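Local coordinates for inactive glucansucrase (Lactobacillus reuteri, PDB 5JBD), which is an inactive glucansucrase of glycoside hydrolase family 70, built round a beta/alpha barrel with a calcium ion beside it, at residues E254-Y265 with T710-T718; F277-I288 with K743-N751. All blocks are in the same frame, centred on the assembly; numbering follows the deposited sequence.

Both contacts are buried, and both bring together parts of the chain more than 440 residues apart, but they occupy different layers of the barrel. Interaction 2 joins two neighbouring parallel strands of the barrel wall; backbone bonds dominate it, with a salt-bridge network and, at one end, a calcium site. Interaction 1 lies in the layer outside, where helix 249-263 receives the loop 710-718 through aromatic rings, a stacked guanidinium and a gripped tyrosine hydroxyl. The two meet directly: Glu259 packs on Ile748, Asn255 on Met750, and a probable backbone hydrogen bond links Leu262 to Phe277. Helix 249-263 is thus shared: one flank meets the strands of interaction 2 and an adjoining one the loop of interaction 1.

Interaction 1: E254-Y265 with T710-T718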
# COMPACT_ATOMS: atom_id res chain seq x y z
N GLU A 254 -19.84 2.98 6.00
CA GLU A 254 -18.95 1.96 6.57
C GLU A 254 -17.53 2.48 6.91
O GLU A 254 -16.95 2.07 7.92
CB GLU A 254 -18.90 0.69 5.67
CG GLU A 254 -17.85 -0.37 6.02
CD GLU A 254 -17.91 -0.91 7.44
OE1 GLU A 254 -18.95 -0.75 8.13
OE2 GLU A 254 -16.90 -1.52 7.88
N ASN A 255 -16.99 3.39 6.11
CA ASN A 255 -15.68 4.01 6.45
C ASN A 255 -15.74 4.78 7.77
O ASN A 255 -14.81 4.70 8.58
CB ASN A 255 -15.18 4.93 5.32
CG ASN A 255 -14.84 4.18 4.06
OD1 ASN A 255 -14.41 3.01 4.09
ND2 ASN A 255 -15.01 4.84 2.92
N LEU A 256 -16.85 5.50 7.98
CA LEU A 256 -17.09 6.22 9.23
C LEU A 256 -17.14 5.26 10.41
O LEU A 256 -16.53 5.53 11.44
CB LEU A 256 -18.38 7.06 9.15
CG LEU A 256 -18.36 8.20 8.14
CD1 LEU A 256 -19.73 8.84 8.02
CD2 LEU A 256 -17.33 9.24 8.52
N ASN A 257 -17.86 4.15 10.24
CA ASN A 257 -17.87 3.05 11.21
C ASN A 257 -16.46 2.57 11.55
O ASN A 257 -16.11 2.42 12.72
CB ASN A 257 -18.69 1.86 10.68
CG ASN A 257 -19.06 0.88 11.76
OD1 ASN A 257 -20.04 1.08 12.47
ND2 ASN A 257 -18.28 -0.19 11.90
N TRP A 258 -15.67 2.32 10.51
CA TRP A 258 -14.30 1.81 10.64
C TRP A 258 -13.39 2.81 11.36
O TRP A 258 -12.60 2.44 12.24
CB TRP A 258 -13.74 1.51 9.25
CG TRP A 258 -12.49 0.67 9.20
CD1 TRP A 258 -12.04 -0.21 10.14
CD2 TRP A 258 -11.57 0.58 8.10
NE1 TRP A 258 -10.89 -0.82 9.70
CE2 TRP A 258 -10.59 -0.35 8.45
CE3 TRP A 258 -11.49 1.22 6.86
CZ2 TRP A 258 -9.52 -0.67 7.61
CZ3 TRP A 258 -10.44 0.89 6.02
CH2 TRP A 258 -9.47 -0.04 6.39
N GLU A 259 -13.51 4.08 10.98
CA GLU A 259 -12.75 5.15 11.64
C GLU A 259 -13.10 5.27 13.12
O GLU A 259 -12.21 5.35 13.96
CB GLU A 259 -12.98 6.48 10.91
CG GLU A 259 -12.36 6.50 9.51
CD GLU A 259 -13.05 7.45 8.55
OE1 GLU A 259 -13.76 8.37 9.01
OE2 GLU A 259 -12.90 7.26 7.31
N TYR A 260 -14.40 5.20 13.43
CA TYR A 260 -14.86 5.25 14.81
C TYR A 260 -14.28 4.08 15.62
O TYR A 260 -13.85 4.26 16.77
CB TYR A 260 -16.41 5.28 14.87
CG TYR A 260 -16.94 5.31 16.29
CD1 TYR A 260 -16.97 6.50 17.03
CD2 TYR A 260 -17.36 4.14 16.92
CE1 TYR A 260 -17.42 6.52 18.34
CE2 TYR A 260 -17.82 4.15 18.22
CZ TYR A 260 -17.85 5.32 18.93
OH TYR A 260 -18.31 5.30 20.22
N PHE A 261 -14.25 2.90 15.01
CA PHE A 261 -13.68 1.70 15.64
C PHE A 261 -12.21 1.88 15.99
O PHE A 261 -11.79 1.65 17.13
CB PHE A 261 -13.86 0.51 14.69
CG PHE A 261 -13.22 -0.78 15.14
CD1 PHE A 261 -13.83 -1.59 16.09
CD2 PHE A 261 -12.02 -1.21 14.57
CE1 PHE A 261 -13.26 -2.79 16.49
CE2 PHE A 261 -11.45 -2.42 14.95
CZ PHE A 261 -12.06 -3.21 15.92
N LEU A 262 -11.43 2.32 15.02
CA LEU A 262 -9.99 2.51 15.22
C LEU A 262 -9.69 3.61 16.25
O LEU A 262 -8.78 3.46 17.07
CB LEU A 262 -9.29 2.79 13.90
CG LEU A 262 -9.31 1.60 12.91
CD1 LEU A 262 -8.87 2.07 11.55
CD2 LEU A 262 -8.45 0.44 13.40
N LEU A 263 -10.50 4.67 16.26
CA LEU A 263 -10.34 5.78 17.21
C LEU A 263 -10.75 5.43 18.64
O LEU A 263 -10.48 6.21 19.56
CB LEU A 263 -11.11 7.03 16.74
CG LEU A 263 -10.62 7.74 15.46
CD1 LEU A 263 -11.71 8.66 14.91
CD2 LEU A 263 -9.34 8.53 15.68
N ASN A 264 -11.40 4.27 18.82
CA ASN A 264 -11.79 3.75 20.12
C ASN A 264 -11.42 2.26 20.30
O ASN A 264 -12.06 1.55 21.09
CB ASN A 264 -13.30 3.95 20.29
CG ASN A 264 -13.68 5.41 20.37
OD1 ASN A 264 -13.53 6.03 21.41
ND2 ASN A 264 -14.13 5.96 19.27
N TYR A 265 -10.37 1.80 19.61
CA TYR A 265 -10.05 0.36 19.47
C TYR A 265 -10.06 -0.43 20.79
O TYR A 265 -10.82 -1.41 20.94
CB TYR A 265 -8.72 0.17 18.73
CG TYR A 265 -8.33 -1.29 18.59
CD1 TYR A 265 -9.03 -2.13 17.72
CD2 TYR A 265 -7.30 -1.83 19.35
CE1 TYR A 265 -8.71 -3.47 17.61
CE2 TYR A 265 -6.95 -3.17 19.22
CZ TYR A 265 -7.66 -3.98 18.34
OH TYR A 265 -7.36 -5.31 18.24
N THR A 710 -7.44 -9.20 4.48
CA THR A 710 -8.66 -9.97 4.34
C THR A 710 -9.72 -9.60 5.37
O THR A 710 -10.87 -10.01 5.22
CB THR A 710 -8.36 -11.48 4.49
OG1 THR A 710 -7.74 -11.74 5.76
CG2 THR A 710 -7.41 -11.95 3.39
N ASP A 711 -9.33 -8.88 6.43
CA ASP A 711 -10.24 -8.52 7.53
C ASP A 711 -9.83 -7.18 8.14
O ASP A 711 -8.78 -7.08 8.77
CB ASP A 711 -10.26 -9.64 8.60
CG ASP A 711 -11.39 -9.49 9.61
OD1 ASP A 711 -11.80 -8.35 9.95
OD2 ASP A 711 -11.92 -10.54 10.08
N ARG A 712 -10.67 -6.16 7.94
CA ARG A 712 -10.39 -4.78 8.37
C ARG A 712 -10.56 -4.55 9.88
O ARG A 712 -10.09 -3.53 10.40
CB ARG A 712 -11.33 -3.81 7.66
CG ARG A 712 -11.06 -3.59 6.19
CD ARG A 712 -12.07 -2.58 5.67
NE ARG A 712 -11.75 -2.04 4.35
CZ ARG A 712 -12.42 -1.04 3.77
NH1 ARG A 712 -13.45 -0.45 4.37
NH2 ARG A 712 -12.04 -0.62 2.57
N TYR A 713 -11.21 -5.48 10.57
CA TYR A 713 -11.46 -5.34 12.00
C TYR A 713 -10.68 -6.28 12.90
O TYR A 713 -10.56 -5.99 14.09
CB TYR A 713 -12.96 -5.49 12.28
CG TYR A 713 -13.77 -4.36 11.71
CD1 TYR A 713 -14.26 -4.40 10.40
CD2 TYR A 713 -14.03 -3.22 12.46
CE1 TYR A 713 -14.99 -3.34 9.87
CE2 TYR A 713 -14.78 -2.16 11.94
CZ TYR A 713 -15.25 -2.23 10.65
OH TYR A 713 -15.98 -1.16 10.16
N ASN A 714 -10.16 -7.38 12.37
CA ASN A 714 -9.36 -8.31 13.16
C ASN A 714 -7.92 -7.85 13.07
O ASN A 714 -7.27 -8.05 12.04
CB ASN A 714 -9.53 -9.75 12.63
CG ASN A 714 -8.82 -10.80 13.47
OD1 ASN A 714 -7.84 -10.52 14.17
ND2 ASN A 714 -9.33 -12.03 13.43
N LEU A 715 -7.41 -7.26 14.15
CA LEU A 715 -6.00 -6.83 14.21
C LEU A 715 -5.06 -7.85 14.88
O LEU A 715 -4.01 -7.50 15.42
CB LEU A 715 -5.86 -5.43 14.86
CG LEU A 715 -6.34 -4.15 14.12
CD1 LEU A 715 -7.47 -4.43 13.17
CD2 LEU A 715 -6.66 -2.92 14.99
N GLY A 716 -5.45 -9.13 14.81
CA GLY A 716 -4.64 -10.22 15.32
C GLY A 716 -5.12 -10.72 16.68
O GLY A 716 -5.67 -9.95 17.48
N THR A 717 -4.89 -12.00 16.93
CA THR A 717 -5.17 -12.63 18.21
C THR A 717 -3.91 -13.27 18.76
O THR A 717 -2.90 -13.35 18.07
CB THR A 717 -6.24 -13.71 18.06
OG1 THR A 717 -5.78 -14.70 17.13
CG2 THR A 717 -7.55 -13.10 17.56
N THR A 718 -3.97 -13.71 20.01
CA THR A 718 -2.85 -14.40 20.64
C THR A 718 -2.42 -15.63 19.83
O THR A 718 -1.24 -15.84 19.59
CB THR A 718 -3.20 -14.77 22.09
OG1 THR A 718 -3.56 -13.58 22.80
CG2 THR A 718 -2.01 -15.46 22.80
O HOH W 1 -14.45 -0.81 6.89
O HOH W 2 -13.42 1.85 2.01
O HOH W 3 -8.68 -6.98 16.76
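Tyr713 projects from the loop 710-718 against helix 249-263, where Glu254, Asn257, Trp258 and Phe261 receive it. Its OH gives a very short hydrogen bond to Glu254 OE2 (2.5 Å), the carboxylate oxygen sitting at the edge of the phenol ring and near its plane. Asn257 ND2 donates to the same OH in a nearly straight bond of 3.0 Å, so one hydroxyl both gives and accepts, and the ring is fixed at its polar end. Glu254 OE2 also binds Gln797, and the Asn257 amide is itself held by Tyr800 and Tyr804.

Three rings form a cluster. The indole of Trp258 turns an edge to the Tyr713 face, while Tyr713 turns its own edge to Phe261, with CD2 3.5 Å above the centre of that ring and the planes at 67°. Tryptophan suits its position because one face is broad enough for a whole side chain: the extended Arg712 runs across it, with Leu262 CD1 on the opposite face, placing CD of Arg712 3.6 Å from the centroid of the six-membered ring and laying the guanidinium almost flat on the indole, planes 6° apart. With CG anti to the backbone N (chi1 -165°), the indole swings toward the loop, and NE1 donates to Arg712 O (2.9 Å) from above the carbonyl plane. Water 1 bridges Arg712 NH1 and Glu254 OE2, meeting the guanidinium at its edge.

Further along, Leu715 sets CD2 over the face of Tyr265, 3.7 Å from the ring centroid, a CH-pi contact in which a methyl of the branched leucine side chain meets the flat phenol ring. Water 3 joins Tyr265 OH to Leu715 N.

On the side of the helix turned to the barrel, Leu262 rests on Phe280 of strand 279-282 and Trp258 on Ile748 of strand 743-748, while Gly716 bonds through its backbone to Gly727, where helix 727-739 begins.

Interaction 2: F277-I288 with K743-N751; sequences FDGFRVDAADNI and KVQEDIVMN. With CA (calcium ion), chain C.
Strands 279-282 and 743-748 are neighbours in the parallel eight-stranded beta barrel of this TIM-barrel-clan protein, where the first and last barrel strands in chain order meet. A parallel ladder joins them: Glu746 N donates to Gly279 O, Arg281 N to Glu746 O, Ile748 N to Arg281 O and Asp283 N to Ile748 O. Before it, the carboxylate of Asp278, which also accepts from His738, replaces a backbone acceptor, taking Val744 N on the anti lone pair of OD2 (2.8 Å).

Phe280, Val282 and Ile748 line the face turned to helix 249-263, with Ile748 CG2 3.8 Å from Phe280 CB. Phe277 suits the start of the contact because its flat ring receives Glu746 CB over its centre, 3.4 Å from the centroid, a CH-pi contact made by the aliphatic part of an acidic residue.

The opposite face carries charge. Arg281, bent at chi2 (-84°), lies alongside Asp747, and its NH1 reaches Asp747 OD1 on the syn side at 2.9 Å and Asp283 OD1 at 2.9 Å. One arginine nitrogen thus bridges two carboxylates, Asp747 of strand 743-748 and Asp283 just after strand 279-282, in a salt-bridge network, probably easing their mutual repulsion; Tyr707 OH holds the other oxygen of Asp747.

Beyond the strand ends, the turns after Val282 bring a main-chain oxygen to the calcium ion. Asn751 points its CG anti to the backbone N (chi1 -179°), and its OD1 binds calcium at 2.3 Å beside Asn287 O at 2.4 Å; Glu237, Asp243 and a water complete the site, the water also donating to Asn751 O.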
# COMPACT_ATOMS: atom_id res chain seq x y z
N PHE A 277 -6.38 4.65 18.87
CA PHE A 277 -5.67 5.53 17.95
C PHE A 277 -6.22 6.98 18.06
O PHE A 277 -7.40 7.18 18.36
CB PHE A 277 -5.77 5.01 16.51
CG PHE A 277 -4.98 3.75 16.27
CD1 PHE A 277 -3.59 3.79 16.23
CD2 PHE A 277 -5.62 2.53 16.08
CE1 PHE A 277 -2.85 2.62 16.00
CE2 PHE A 277 -4.89 1.37 15.86
CZ PHE A 277 -3.51 1.41 15.82
N ASP A 278 -5.33 7.95 17.85
CA ASP A 278 -5.61 9.37 17.96
C ASP A 278 -5.91 10.02 16.60
O ASP A 278 -6.55 11.08 16.54
CB ASP A 278 -4.42 10.08 18.58
CG ASP A 278 -4.11 9.56 19.97
OD1 ASP A 278 -4.91 9.83 20.89
OD2 ASP A 278 -3.08 8.85 20.12
N GLY A 279 -5.44 9.40 15.53
CA GLY A 279 -5.64 9.93 14.20
C GLY A 279 -5.17 8.94 13.15
O GLY A 279 -4.88 7.78 13.49
N PHE A 280 -5.10 9.40 11.90
CA PHE A 280 -4.80 8.51 10.77
C PHE A 280 -3.70 8.98 9.84
O PHE A 280 -3.53 10.19 9.59
CB PHE A 280 -6.06 8.30 9.93
CG PHE A 280 -7.20 7.73 10.71
CD1 PHE A 280 -7.14 6.41 11.16
CD2 PHE A 280 -8.32 8.49 11.00
CE1 PHE A 280 -8.18 5.86 11.89
CE2 PHE A 280 -9.38 7.94 11.73
CZ PHE A 280 -9.31 6.63 12.17
N ARG A 281 -2.94 8.01 9.35
CA ARG A 281 -2.16 8.16 8.14
C ARG A 281 -3.03 7.56 7.04
O ARG A 281 -3.37 6.38 7.10
CB ARG A 281 -0.81 7.44 8.28
CG ARG A 281 0.12 7.55 7.09
CD ARG A 281 -0.17 6.50 6.03
NE ARG A 281 0.88 6.39 5.01
CZ ARG A 281 0.85 5.54 3.98
NH1 ARG A 281 -0.19 4.73 3.81
NH2 ARG A 281 1.86 5.49 3.13
N VAL A 282 -3.42 8.37 6.05
CA VAL A 282 -4.41 7.94 5.07
C VAL A 282 -3.74 7.38 3.81
O VAL A 282 -3.18 8.13 2.99
CB VAL A 282 -5.39 9.08 4.72
CG1 VAL A 282 -6.47 8.57 3.77
CG2 VAL A 282 -6.02 9.63 6.00
N ASP A 283 -3.78 6.05 3.67
CA ASP A 283 -3.16 5.37 2.54
C ASP A 283 -3.88 5.66 1.24
O ASP A 283 -5.12 5.70 1.20
CB ASP A 283 -3.19 3.85 2.77
CG ASP A 283 -2.46 3.07 1.69
OD1 ASP A 283 -1.23 3.26 1.52
OD2 ASP A 283 -3.13 2.27 1.01
N ALA A 284 -3.12 5.90 0.17
CA ALA A 284 -3.68 6.05 -1.19
C ALA A 284 -4.74 7.15 -1.29
O ALA A 284 -5.77 7.02 -1.97
CB ALA A 284 -4.24 4.70 -1.67
N ALA A 285 -4.49 8.26 -0.60
CA ALA A 285 -5.46 9.37 -0.56
C ALA A 285 -5.70 10.01 -1.93
O ALA A 285 -6.73 10.66 -2.10
CB ALA A 285 -5.03 10.43 0.43
N ASP A 286 -4.80 9.78 -2.90
CA ASP A 286 -5.01 10.24 -4.27
C ASP A 286 -5.80 9.27 -5.15
O ASP A 286 -6.05 9.58 -6.31
CB ASP A 286 -3.68 10.55 -5.01
CG ASP A 286 -2.76 11.55 -4.26
OD1 ASP A 286 -3.23 12.26 -3.35
OD2 ASP A 286 -1.55 11.60 -4.61
N ASN A 287 -6.16 8.09 -4.63
CA ASN A 287 -6.72 7.03 -5.46
C ASN A 287 -8.10 6.56 -4.99
O ASN A 287 -8.56 5.50 -5.39
CB ASN A 287 -5.75 5.86 -5.49
CG ASN A 287 -4.32 6.30 -5.77
OD1 ASN A 287 -3.49 6.26 -4.87
ND2 ASN A 287 -4.03 6.75 -6.99
N ILE A 288 -8.74 7.37 -4.16
CA ILE A 288 -10.05 7.09 -3.58
C ILE A 288 -10.92 8.34 -3.78
O ILE A 288 -10.41 9.45 -3.77
CB ILE A 288 -9.95 6.71 -2.09
CG1 ILE A 288 -9.32 7.85 -1.25
CG2 ILE A 288 -9.13 5.43 -1.92
CD1 ILE A 288 -8.96 7.47 0.18
N LYS A 743 1.25 10.77 20.70
CA LYS A 743 -0.01 10.40 20.07
C LYS A 743 0.31 9.38 19.00
O LYS A 743 1.45 9.33 18.51
CB LYS A 743 -0.71 11.62 19.46
CG LYS A 743 -1.08 12.69 20.49
CD LYS A 743 -2.15 12.23 21.45
CE LYS A 743 -2.64 13.39 22.32
NZ LYS A 743 -1.84 13.48 23.56
N VAL A 744 -0.68 8.57 18.65
CA VAL A 744 -0.49 7.43 17.76
C VAL A 744 -1.49 7.44 16.60
O VAL A 744 -2.69 7.59 16.82
CB VAL A 744 -0.66 6.10 18.55
CG1 VAL A 744 -0.17 4.92 17.72
CG2 VAL A 744 0.06 6.15 19.89
N GLN A 745 -1.00 7.25 15.38
CA GLN A 745 -1.86 7.16 14.20
C GLN A 745 -1.86 5.77 13.61
O GLN A 745 -0.85 5.06 13.67
CB GLN A 745 -1.44 8.16 13.12
CG GLN A 745 -1.60 9.62 13.54
CD GLN A 745 -0.45 10.17 14.38
OE1 GLN A 745 0.71 9.82 14.18
NE2 GLN A 745 -0.78 11.01 15.36
N GLU A 746 -2.98 5.37 13.03
CA GLU A 746 -3.08 4.10 12.30
C GLU A 746 -3.14 4.40 10.83
O GLU A 746 -3.79 5.35 10.40
CB GLU A 746 -4.32 3.28 12.72
CG GLU A 746 -4.66 2.06 11.86
CD GLU A 746 -3.61 0.94 11.84
OE1 GLU A 746 -2.39 1.21 12.05
OE2 GLU A 746 -4.01 -0.22 11.58
N ASP A 747 -2.43 3.58 10.07
CA ASP A 747 -2.48 3.56 8.62
C ASP A 747 -3.83 2.98 8.22
O ASP A 747 -4.05 1.77 8.37
CB ASP A 747 -1.34 2.67 8.10
CG ASP A 747 -0.86 3.05 6.72
OD1 ASP A 747 -1.70 3.42 5.88
OD2 ASP A 747 0.38 2.97 6.48
N ILE A 748 -4.73 3.82 7.73
CA ILE A 748 -6.09 3.40 7.34
C ILE A 748 -6.11 3.23 5.83
O ILE A 748 -5.59 4.09 5.12
CB ILE A 748 -7.21 4.33 7.88
CG1 ILE A 748 -8.60 3.73 7.60
CG2 ILE A 748 -7.11 5.76 7.31
CD1 ILE A 748 -9.74 4.48 8.25
N VAL A 749 -6.70 2.13 5.36
CA VAL A 749 -6.52 1.66 3.99
C VAL A 749 -7.87 1.44 3.32
O VAL A 749 -8.40 0.32 3.31
CB VAL A 749 -5.71 0.35 3.96
CG1 VAL A 749 -5.42 -0.10 2.52
CG2 VAL A 749 -4.41 0.53 4.74
N MET A 750 -8.43 2.52 2.75
CA MET A 750 -9.75 2.48 2.09
C MET A 750 -9.71 2.08 0.62
O MET A 750 -10.77 1.83 0.04
CB MET A 750 -10.48 3.82 2.24
CG MET A 750 -10.96 4.10 3.66
SD MET A 750 -11.73 5.73 3.91
CE MET A 750 -10.26 6.75 4.17
N ASN A 751 -8.53 2.00 -0.00
CA ASN A 751 -8.51 1.84 -1.45
C ASN A 751 -8.87 0.44 -1.91
O ASN A 751 -9.63 0.31 -2.87
CB ASN A 751 -7.17 2.21 -2.07
CG ASN A 751 -7.18 2.07 -3.58
OD1 ASN A 751 -7.89 2.80 -4.30
ND2 ASN A 751 -6.42 1.10 -4.08
CA CA C . -9.51 3.33 -5.80
O HOH W 4 -5.94 2.97 0.94
O HOH W 5 -7.28 5.07 3.02
O HOH W 6 -10.86 2.74 -3.90